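Local coordinates for probable molybdopterin-guanine dinucleotide biosynthesis protein A (Aquifex aeolicus, PDB 2E8B) that probably transfers GMP from GTP to the molybdenum cofactor, forming molybdopterin guanine dinucleotide with release of diphosphate, at residues A[124-129]-A[162-167]; A[132-137]-A[169-174]. One frame throughout, in Å; residues are numbered along the deposited sequence.

Contact 1: A[124-129]-A[162-167]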
ATOM      1  N   GLU A 124      -1.964  16.227   5.114  1.00 19.30           N
ATOM      2  CA  GLU A 124      -0.572  16.199   4.678  1.00 19.72           C
ATOM      3  C   GLU A 124       0.388  16.093   5.867  1.00 18.66           C
ATOM      4  O   GLU A 124       0.055  16.505   6.974  1.00 16.92           O
ATOM      5  CB  GLU A 124      -0.264  17.459   3.868  1.00 22.69           C
ATOM      6  CG  GLU A 124      -1.023  17.538   2.548  1.00 27.96           C
ATOM      7  CD  GLU A 124      -0.769  18.835   1.803  1.00 32.47           C
ATOM      8  OE1 GLU A 124       0.410  19.146   1.535  1.00 36.09           O
ATOM      9  OE2 GLU A 124      -1.747  19.543   1.487  1.00 37.65           O
ATOM     10  N   PRO A 125       1.596  15.540   5.651  1.00 19.10           N
ATOM     11  CA  PRO A 125       2.095  15.019   4.377  1.00 17.63           C
ATOM     12  C   PRO A 125       1.769  13.543   4.168  1.00 17.77           C
ATOM     13  O   PRO A 125       1.862  13.035   3.055  1.00 15.66           O
ATOM     14  CB  PRO A 125       3.596  15.259   4.482  1.00 19.97           C
ATOM     15  CG  PRO A 125       3.856  14.959   5.913  1.00 19.70           C
ATOM     16  CD  PRO A 125       2.695  15.635   6.632  1.00 19.06           C
ATOM     17  N   VAL A 126       1.399  12.870   5.253  1.00 16.65           N
ATOM     18  CA  VAL A 126       1.057  11.450   5.223  1.00 16.14           C
ATOM     19  C   VAL A 126      -0.004  11.144   6.269  1.00 14.85           C
ATOM     20  O   VAL A 126       0.026  11.687   7.369  1.00 13.04           O
ATOM     21  CB  VAL A 126       2.277  10.567   5.556  1.00 17.57           C
ATOM     22  CG1 VAL A 126       1.891   9.093   5.458  1.00 16.30           C
ATOM     23  CG2 VAL A 126       3.425  10.890   4.641  1.00 17.96           C
ATOM     24  N   SER A 127      -0.944  10.275   5.917  1.00 13.96           N
ATOM     25  CA  SER A 127      -1.984   9.846   6.843  1.00 13.25           C
ATOM     26  C   SER A 127      -2.057   8.339   6.687  1.00 14.04           C
ATOM     27  O   SER A 127      -2.324   7.833   5.596  1.00 14.46           O
ATOM     28  CB  SER A 127      -3.336  10.477   6.497  1.00 16.55           C
ATOM     29  OG  SER A 127      -3.351  11.848   6.862  1.00 17.35           O
ATOM     30  N   VAL A 128      -1.792   7.624   7.770  1.00 12.96           N
ATOM     31  CA  VAL A 128      -1.818   6.174   7.723  1.00 14.18           C
ATOM     32  C   VAL A 128      -2.746   5.600   8.773  1.00 15.42           C
ATOM     33  O   VAL A 128      -2.963   6.195   9.833  1.00 14.15           O
ATOM     34  CB  VAL A 128      -0.412   5.581   7.927  1.00 15.07           C
ATOM     35  CG1 VAL A 128       0.414   5.744   6.659  1.00 16.01           C
ATOM     36  CG2 VAL A 128       0.269   6.269   9.091  1.00 16.56           C
ATOM     37  N   ALA A 129      -3.291   4.431   8.463  1.00 14.97           N
ATOM     38  CA  ALA A 129      -4.210   3.737   9.353  1.00 15.05           C
ATOM     39  C   ALA A 129      -3.533   3.291  10.644  1.00 14.82           C
ATOM     40  O   ALA A 129      -2.388   2.850  10.635  1.00 14.42           O
ATOM     41  CB  ALA A 129      -4.806   2.529   8.630  1.00 12.61           C
ATOM     42  N   ALA A 162      11.304   5.318  10.663  1.00 12.89           N
ATOM     43  CA  ALA A 162      12.242   6.434  10.760  1.00 14.02           C
ATOM     44  C   ALA A 162      11.875   7.504   9.744  1.00 14.68           C
ATOM     45  O   ALA A 162      11.959   8.700  10.025  1.00 16.61           O
ATOM     46  CB  ALA A 162      13.670   5.942  10.520  1.00 13.25           C
ATOM     47  N   LEU A 163      11.476   7.069   8.557  1.00 13.47           N
ATOM     48  CA  LEU A 163      11.076   7.999   7.508  1.00 14.05           C
ATOM     49  C   LEU A 163       9.904   8.845   7.993  1.00 13.63           C
ATOM     50  O   LEU A 163       9.925  10.071   7.880  1.00 14.87           O
ATOM     51  CB  LEU A 163      10.651   7.240   6.250  1.00 13.40           C
ATOM     52  CG  LEU A 163       9.954   8.074   5.168  1.00 13.56           C
ATOM     53  CD1 LEU A 163      10.954   9.037   4.512  1.00 13.93           C
ATOM     54  CD2 LEU A 163       9.353   7.145   4.114  1.00 16.45           C
ATOM     55  N   LEU A 164       8.889   8.180   8.536  1.00 15.11           N
ATOM     56  CA  LEU A 164       7.699   8.868   9.011  1.00 12.82           C
ATOM     57  C   LEU A 164       7.975   9.820  10.172  1.00 12.94           C
ATOM     58  O   LEU A 164       7.377  10.890  10.246  1.00 14.04           O
ATOM     59  CB  LEU A 164       6.616   7.851   9.381  1.00 12.82           C
ATOM     60  CG  LEU A 164       6.016   7.105   8.180  1.00 13.51           C
ATOM     61  CD1 LEU A 164       4.925   6.168   8.671  1.00 15.26           C
ATOM     62  CD2 LEU A 164       5.441   8.089   7.177  1.00 15.32           C
ATOM     63  N   LYS A 165       8.875   9.445  11.078  1.00 14.13           N
ATOM     64  CA  LYS A 165       9.206  10.341  12.182  1.00 16.48           C
ATOM     65  C   LYS A 165       9.917  11.570  11.619  1.00 16.51           C
ATOM     66  O   LYS A 165       9.734  12.688  12.100  1.00 18.92           O
ATOM     67  CB  LYS A 165      10.112   9.639  13.195  1.00 16.23           C
ATOM     68  CG  LYS A 165       9.377   8.645  14.064  1.00 19.95           C
ATOM     69  CD  LYS A 165      10.259   8.152  15.194  1.00 22.33           C
ATOM     70  CE  LYS A 165       9.424   7.502  16.281  1.00 26.87           C
ATOM     71  NZ  LYS A 165      10.260   7.085  17.442  1.00 29.46           N
ATOM     72  N   ASP A 166      10.712  11.357  10.578  1.00 15.35           N
ATOM     73  CA  ASP A 166      11.456  12.439   9.949  1.00 17.02           C
ATOM     74  C   ASP A 166      10.526  13.443   9.271  1.00 18.74           C
ATOM     75  O   ASP A 166      10.539  14.632   9.592  1.00 19.04           O
ATOM     76  CB  ASP A 166      12.431  11.854   8.916  1.00 18.99           C
ATOM     77  CG  ASP A 166      13.374  12.892   8.340  1.00 24.28           C
ATOM     78  OD1 ASP A 166      13.265  14.081   8.707  1.00 24.85           O
ATOM     79  OD2 ASP A 166      14.231  12.509   7.512  1.00 25.45           O
ATOM     80  N   VAL A 167       9.702  12.954   8.350  1.00 16.85           N
ATOM     81  CA  VAL A 167       8.796  13.815   7.597  1.00 17.92           C
ATOM     82  C   VAL A 167       7.519  14.217   8.327  1.00 17.66           C
ATOM     83  O   VAL A 167       6.887  15.216   7.969  1.00 17.78           O
ATOM     84  CB  VAL A 167       8.406  13.155   6.258  1.00 19.89           C
ATOM     85  CG1 VAL A 167       9.660  12.809   5.472  1.00 21.01           C
ATOM     86  CG2 VAL A 167       7.580  11.904   6.511  1.00 19.31           C
TER
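L164 reaches from helix 160-167 toward the sheet and sets its isobutyl group against V126 on strand 126-130, a helix-on-sheet packing within the GT-A-type nucleotidyltransferase domain. Its CB leans on the ring of Y169, just beyond the end of the helix. CG is the branch point, placed anti to the carbonyl carbon (chi1 -69°), and this torsion carries both methyls out from the helix toward the sheet. CD1, which prolongs the chain, points between V128, whose CG2 stays 4.7 Å away, and T136, which it touches. CD2 makes the closer contact with the strand: it lies 4.1 Å from V126 CG1. The same CD2 is 4.3 Å from V126 CG2, making a loose approach to both branches of the valine. The two side chains cross at about a right angle, and V126 CG1, anti to the backbone N (chi1 -178°), lies along the strand on the side of L164 CD2. Y141 of strand 140-142 touches V126, V128 and L164 alike, and V126 and L164 are both buried in this apolar layer. No hydrogen bond crosses between the two segments. The contact thins toward the last turn of the helix, where V167 CG2 is 4.7 Å from V126 CG2. D166, on another side of the helix, is salt-bridged to K148 and R152, which ties the helix to helix 146-154. At the more open end, P125, preceded by a cis peptide bond, sets its ring beside the helix terminus, with CG 3.7 Å from the carbonyl O of V167.

Contact 2: A[132-137]-A[169-174]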
ATOM      1  N   GLU A 132      -3.939  -1.304  16.610  1.00 24.24           N
ATOM      2  CA  GLU A 132      -2.987  -1.529  17.687  1.00 25.98           C
ATOM      3  C   GLU A 132      -1.621  -1.304  17.054  1.00 25.35           C
ATOM      4  O   GLU A 132      -0.664  -0.916  17.718  1.00 26.41           O
ATOM      5  CB  GLU A 132      -3.084  -2.966  18.200  1.00 29.19           C
ATOM      6  CG  GLU A 132      -4.352  -3.259  18.974  1.00 34.46           C
ATOM      7  CD  GLU A 132      -4.432  -2.454  20.251  1.00 36.69           C
ATOM      8  OE1 GLU A 132      -3.488  -2.550  21.065  1.00 39.49           O
ATOM      9  OE2 GLU A 132      -5.431  -1.725  20.442  1.00 39.88           O
ATOM     10  N   LYS A 133      -1.565  -1.541  15.749  1.00 23.85           N
ATOM     11  CA  LYS A 133      -0.350  -1.392  14.960  1.00 21.22           C
ATOM     12  C   LYS A 133      -0.439  -0.202  14.011  1.00 18.43           C
ATOM     13  O   LYS A 133      -1.528   0.192  13.598  1.00 16.75           O
ATOM     14  CB  LYS A 133      -0.121  -2.664  14.138  1.00 23.05           C
ATOM     15  CG  LYS A 133       0.874  -2.511  12.996  1.00 24.84           C
ATOM     16  CD  LYS A 133       1.016  -3.803  12.205  1.00 24.93           C
ATOM     17  CE  LYS A 133       1.988  -3.624  11.054  1.00 26.61           C
ATOM     18  NZ  LYS A 133       2.298  -4.914  10.386  1.00 28.31           N
ATOM     19  N   LEU A 134       0.713   0.371  13.673  1.00 17.77           N
ATOM     20  CA  LEU A 134       0.742   1.484  12.730  1.00 15.14           C
ATOM     21  C   LEU A 134       0.845   0.847  11.344  1.00 15.97           C
ATOM     22  O   LEU A 134       1.826   0.167  11.036  1.00 17.09           O
ATOM     23  CB  LEU A 134       1.958   2.376  12.977  1.00 16.54           C
ATOM     24  CG  LEU A 134       2.074   3.572  12.027  1.00 15.60           C
ATOM     25  CD1 LEU A 134       0.925   4.541  12.288  1.00 16.41           C
ATOM     26  CD2 LEU A 134       3.416   4.266  12.217  1.00 17.88           C
ATOM     27  N   HIS A 135      -0.169   1.050  10.514  1.00 12.88           N
ATOM     28  CA  HIS A 135      -0.147   0.475   9.184  1.00 13.58           C
ATOM     29  C   HIS A 135       0.481   1.416   8.178  1.00 14.13           C
ATOM     30  O   HIS A 135      -0.207   2.159   7.482  1.00 14.56           O
ATOM     31  CB  HIS A 135      -1.562   0.085   8.777  1.00 14.20           C
ATOM     32  CG  HIS A 135      -2.177  -0.902   9.713  1.00 15.28           C
ATOM     33  ND1 HIS A 135      -2.890  -0.528  10.831  1.00 18.22           N
ATOM     34  CD2 HIS A 135      -2.089  -2.251   9.756  1.00 14.92           C
ATOM     35  CE1 HIS A 135      -3.211  -1.605  11.524  1.00 17.08           C
ATOM     36  NE2 HIS A 135      -2.736  -2.663  10.894  1.00 16.62           N
ATOM     37  N   THR A 136       1.807   1.361   8.115  1.00 13.40           N
ATOM     38  CA  THR A 136       2.595   2.205   7.231  1.00 13.09           C
ATOM     39  C   THR A 136       2.238   2.065   5.765  1.00 10.98           C
ATOM     40  O   THR A 136       2.468   2.984   4.976  1.00 12.38           O
ATOM     41  CB  THR A 136       4.088   1.898   7.369  1.00 12.54           C
ATOM     42  OG1 THR A 136       4.316   0.520   7.054  1.00 14.49           O
ATOM     43  CG2 THR A 136       4.563   2.181   8.781  1.00 13.46           C
ATOM     44  N   LEU A 137       1.673   0.921   5.397  1.00 10.65           N
ATOM     45  CA  LEU A 137       1.312   0.693   4.002  1.00 11.24           C
ATOM     46  C   LEU A 137      -0.183   0.748   3.705  1.00 12.81           C
ATOM     47  O   LEU A 137      -0.658   0.107   2.765  1.00 13.78           O
ATOM     48  CB  LEU A 137       1.896  -0.637   3.519  1.00 13.52           C
ATOM     49  CG  LEU A 137       3.417  -0.756   3.709  1.00 13.97           C
ATOM     50  CD1 LEU A 137       3.907  -2.108   3.189  1.00 18.36           C
ATOM     51  CD2 LEU A 137       4.117   0.378   2.974  1.00 17.60           C
ATOM     52  N   TYR A 169       3.822  12.550  10.320  1.00 14.57           N
ATOM     53  CA  TYR A 169       2.687  11.789   9.818  1.00 13.21           C
ATOM     54  C   TYR A 169       1.481  11.897  10.726  1.00 13.15           C
ATOM     55  O   TYR A 169       1.595  12.236  11.911  1.00 15.28           O
ATOM     56  CB  TYR A 169       3.075  10.319   9.632  1.00 14.99           C
ATOM     57  CG  TYR A 169       3.370   9.579  10.917  1.00 15.54           C
ATOM     58  CD1 TYR A 169       4.630   9.652  11.510  1.00 16.22           C
ATOM     59  CD2 TYR A 169       2.397   8.783  11.532  1.00 15.73           C
ATOM     60  CE1 TYR A 169       4.922   8.948  12.677  1.00 15.75           C
ATOM     61  CE2 TYR A 169       2.681   8.076  12.696  1.00 15.94           C
ATOM     62  CZ  TYR A 169       3.941   8.160  13.261  1.00 16.73           C
ATOM     63  OH  TYR A 169       4.234   7.448  14.401  1.00 17.18           O
ATOM     64  N   ASN A 170       0.316  11.615  10.155  1.00 13.94           N
ATOM     65  CA  ASN A 170      -0.933  11.671  10.892  1.00 14.22           C
ATOM     66  C   ASN A 170      -1.538  10.281  11.017  1.00 15.20           C
ATOM     67  O   ASN A 170      -1.611   9.543  10.034  1.00 16.98           O
ATOM     68  CB  ASN A 170      -1.915  12.586  10.164  1.00 15.67           C
ATOM     69  CG  ASN A 170      -1.381  13.992  10.005  1.00 16.70           C
ATOM     70  OD1 ASN A 170      -1.292  14.743  10.973  1.00 18.06           O
ATOM     71  ND2 ASN A 170      -1.006  14.351   8.783  1.00 19.35           N
ATOM     72  N   GLU A 171      -1.961   9.921  12.225  1.00 14.66           N
ATOM     73  CA  GLU A 171      -2.585   8.624  12.447  1.00 15.85           C
ATOM     74  C   GLU A 171      -4.084   8.747  12.246  1.00 14.85           C
ATOM     75  O   GLU A 171      -4.709   9.705  12.711  1.00 16.75           O
ATOM     76  CB  GLU A 171      -2.384   8.126  13.879  1.00 17.40           C
ATOM     77  CG  GLU A 171      -0.988   7.710  14.278  1.00 19.17           C
ATOM     78  CD  GLU A 171      -0.993   7.042  15.648  1.00 19.87           C
ATOM     79  OE1 GLU A 171      -1.902   7.343  16.461  1.00 22.32           O
ATOM     80  OE2 GLU A 171      -0.092   6.224  15.920  1.00 21.95           O
ATOM     81  N   VAL A 172      -4.665   7.780  11.555  1.00 14.52           N
ATOM     82  CA  VAL A 172      -6.105   7.768  11.372  1.00 15.07           C
ATOM     83  C   VAL A 172      -6.549   6.591  12.225  1.00 14.74           C
ATOM     84  O   VAL A 172      -6.321   5.440  11.865  1.00 12.67           O
ATOM     85  CB  VAL A 172      -6.496   7.536   9.897  1.00 13.39           C
ATOM     86  CG1 VAL A 172      -8.010   7.472   9.769  1.00 13.00           C
ATOM     87  CG2 VAL A 172      -5.952   8.656   9.030  1.00 15.06           C
ATOM     88  N   GLU A 173      -7.126   6.885  13.388  1.00 14.87           N
ATOM     89  CA  GLU A 173      -7.588   5.836  14.292  1.00 16.23           C
ATOM     90  C   GLU A 173      -8.729   5.098  13.614  1.00 17.23           C
ATOM     91  O   GLU A 173      -9.788   5.673  13.359  1.00 15.92           O
ATOM     92  CB  GLU A 173      -8.074   6.440  15.610  1.00 18.41           C
ATOM     93  CG  GLU A 173      -8.517   5.404  16.630  1.00 23.73           C
ATOM     94  CD  GLU A 173      -9.080   6.036  17.889  1.00 27.71           C
ATOM     95  OE1 GLU A 173      -8.344   6.791  18.553  1.00 29.12           O
ATOM     96  OE2 GLU A 173     -10.261   5.779  18.211  1.00 31.73           O
ATOM     97  N   ILE A 174      -8.507   3.825  13.307  1.00 16.06           N
ATOM     98  CA  ILE A 174      -9.523   3.033  12.634  1.00 15.58           C
ATOM     99  C   ILE A 174     -10.668   2.678  13.561  1.00 15.69           C
ATOM    100  O   ILE A 174     -10.450   2.187  14.671  1.00 14.32           O
ATOM    101  CB  ILE A 174      -8.917   1.738  12.049  1.00 15.27           C
ATOM    102  CG1 ILE A 174      -7.866   2.099  10.994  1.00 17.33           C
ATOM    103  CG2 ILE A 174     -10.008   0.868  11.443  1.00 15.05           C
ATOM    104  CD1 ILE A 174      -8.395   2.975   9.863  1.00 14.14           C
TER
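L134 sets both methyls on one side of the Y169 ring plane, at its CE2 and hydroxyl end. CD2 is the nearer, 3.9 Å from Y169 CE2, and meets the ring obliquely; it also lies 3.9 Å from the phenolic OH of Y169. CD1 sits 4.0 Å from the same CE2 and is also 4.1 Å from E171 OE2, a van der Waals approach of a methyl to a carboxylate oxygen. That oxygen has its polar partner in K130, whose NZ forms a salt bridge with it. The leucine and the tyrosine come from opposite directions over strand 126-130, the shared neighbour in the mixed sheet: strand 134-135 pairs antiparallel with it and strand 170-173 parallel, and V128 between them touches both L134 and Y169. With an alanine here in place of L134, a gap is likely to open beside CE2 and OH of Y169, leaving the ring freer to shift. Further out, CG of Y169 stands between its backbone N and carbonyl carbon (chi1 67°), which brings the ring back over the sheet. On the leucine side the chain bends at once, H135 being the centre of an inverse gamma turn.

Overall arrangement
From the N terminus the chain first lays down the parallel strands 16-22, 56-61, 74-76 and 99-104, then strand 126-130, turns back along 134-135, and passes strand 140-142 and helices 146-154 and 160-167 before strand 170-173. Contact 1 closes the loop of 32 residues between 124-129 and 162-167; contact 2 closes one of 31 between 132-137 and 169-174. Their segments alternate, so the two closures cross and neither nests. The centres lie about 9 Å apart. Strand 126-130 joins them through probable backbone hydrogen bonds, N170 N to V126 O (2.8 Å) and H135 N to A129 O (2.9 Å). Contact 1 ties helix 160-167 to the sheet, while contact 2 bridges two strands flanking 126-130.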